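PDB 2W5E: putative serine protease, which probably cleaves the astrovirus non-structural polyprotein into its functional products, acting as a chymotrypsin-like serine protease domain. Local coordinates for residues His37-Asn42 with Asp65-Thr70. Residues are numbered along the deposited sequence; the frame is centred on the assembly and turned at random.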
# COMPACT_ATOMS: atom_id res chain seq x y z
N HIS A 37 -28.19 -15.18 16.72
CA HIS A 37 -28.81 -16.44 16.29
C HIS A 37 -27.92 -17.33 15.42
O HIS A 37 -28.21 -18.51 15.24
CB HIS A 37 -30.19 -16.21 15.65
CG HIS A 37 -30.13 -15.68 14.25
ND1 HIS A 37 -30.12 -14.33 13.96
CD2 HIS A 37 -30.12 -16.32 13.05
CE1 HIS A 37 -30.09 -14.16 12.65
NE2 HIS A 37 -30.09 -15.35 12.08
N VAL A 38 -26.82 -16.78 14.91
CA VAL A 38 -25.82 -17.57 14.18
C VAL A 38 -25.04 -18.46 15.15
O VAL A 38 -24.72 -19.61 14.85
CB VAL A 38 -24.86 -16.66 13.37
CG1 VAL A 38 -23.70 -17.45 12.78
CG2 VAL A 38 -25.62 -15.94 12.27
N VAL A 39 -24.75 -17.90 16.32
CA VAL A 39 -24.04 -18.60 17.39
C VAL A 39 -24.98 -19.56 18.13
O VAL A 39 -24.59 -20.69 18.46
CB VAL A 39 -23.36 -17.57 18.34
CG1 VAL A 39 -23.24 -18.09 19.75
CG2 VAL A 39 -22.01 -17.14 17.78
N GLY A 40 -26.21 -19.11 18.38
CA GLY A 40 -27.21 -19.91 19.09
C GLY A 40 -26.75 -20.27 20.49
O GLY A 40 -26.28 -19.41 21.24
N ASN A 41 -26.87 -21.55 20.84
CA ASN A 41 -26.46 -22.06 22.15
C ASN A 41 -25.14 -22.85 22.07
O ASN A 41 -24.93 -23.80 22.82
CB ASN A 41 -27.57 -22.91 22.78
CG ASN A 41 -28.86 -22.13 22.96
OD1 ASN A 41 -28.87 -21.07 23.58
ND2 ASN A 41 -29.95 -22.65 22.42
N ASN A 42 -24.27 -22.43 21.16
CA ASN A 42 -22.96 -23.04 21.00
C ASN A 42 -21.87 -22.11 21.53
O ASN A 42 -21.53 -21.12 20.88
CB ASN A 42 -22.70 -23.34 19.52
CG ASN A 42 -23.81 -24.17 18.88
OD1 ASN A 42 -24.71 -23.64 18.23
ND2 ASN A 42 -23.73 -25.48 19.06
N ASP A 65 -28.81 -8.23 19.79
CA ASP A 65 -28.75 -9.53 19.14
C ASP A 65 -27.46 -9.71 18.32
O ASP A 65 -27.49 -10.02 17.13
CB ASP A 65 -30.00 -9.74 18.27
CG ASP A 65 -31.28 -9.91 19.10
OD1 ASP A 65 -31.20 -10.40 20.25
OD2 ASP A 65 -32.36 -9.57 18.59
N ILE A 66 -26.33 -9.50 18.99
CA ILE A 66 -25.01 -9.60 18.39
C ILE A 66 -24.15 -10.52 19.27
O ILE A 66 -24.36 -10.59 20.48
CB ILE A 66 -24.36 -8.19 18.22
CG1 ILE A 66 -25.11 -7.38 17.15
CG2 ILE A 66 -22.89 -8.29 17.84
CD1 ILE A 66 -24.82 -5.88 17.18
N ALA A 67 -23.21 -11.22 18.66
CA ALA A 67 -22.29 -12.10 19.38
C ALA A 67 -20.83 -11.75 19.09
O ALA A 67 -20.47 -11.45 17.95
CB ALA A 67 -22.57 -13.56 19.02
N PHE A 68 -20.00 -11.78 20.13
CA PHE A 68 -18.57 -11.54 19.99
C PHE A 68 -17.79 -12.82 20.28
O PHE A 68 -17.91 -13.41 21.36
CB PHE A 68 -18.11 -10.40 20.91
CG PHE A 68 -18.72 -9.07 20.57
CD1 PHE A 68 -18.11 -8.23 19.63
CD2 PHE A 68 -19.90 -8.65 21.17
CE1 PHE A 68 -18.67 -6.99 19.31
CE2 PHE A 68 -20.47 -7.42 20.86
CZ PHE A 68 -19.85 -6.59 19.92
N ILE A 69 -16.99 -13.23 19.30
CA ILE A 69 -16.20 -14.45 19.37
C ILE A 69 -14.72 -14.07 19.38
O ILE A 69 -14.28 -13.25 18.58
CB ILE A 69 -16.51 -15.35 18.14
CG1 ILE A 69 -17.99 -15.76 18.12
CG2 ILE A 69 -15.59 -16.57 18.10
CD1 ILE A 69 -18.52 -16.13 16.75
N THR A 70 -13.94 -14.66 20.30
CA THR A 70 -12.49 -14.44 20.33
C THR A 70 -11.85 -15.03 19.07
O THR A 70 -12.05 -16.21 18.76
CB THR A 70 -11.87 -15.05 21.62
OG1 THR A 70 -12.45 -14.41 22.77
CG2 THR A 70 -10.35 -14.85 21.65
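Val-39, the last residue of the short helix 36-39, drops one methyl between two inward-facing side chains of strand 66-70. Its CG2 stands 3.8 Å from Ala-67 CB. The same methyl is 3.8 Å from Ile-69 CD1. A chi1 of 151° leaves Val-39 CG1 roughly anti to the backbone N and turns CG2, beside that N, toward the strand. Ile-69 extends CG1 and CD1 (chi2 156°) past Val-39, the two side chains running in opposite directions. Ile-66 and Phe-68 point away from the helix, in strand alternation with Ala-67 and Ile-69. Val-58 and Thr-34 from the flanking strands also pack on Val-39, placing the contact inside the N-terminal barrel of this chymotrypsin-like fold. Beyond Val-39 the chain leaves the helix through Gly-40 in a type II' turn closed by Asn-42 N to Val-39 O (3.2 Å). Of the catalytic triad, His-37 NE2 hydrogen-bonds Ser-127 OG, but the Asp-65 carboxylate (chi1 -69°) turns away, OD2 7.0 Å from His-37 ND1, leaving the relay open here. The contact is thus nondirectional dispersion packing between helix and strand; backbone pairing, including Asp-65 with Ala-36, probably sets the spacing of the two catalytic residues.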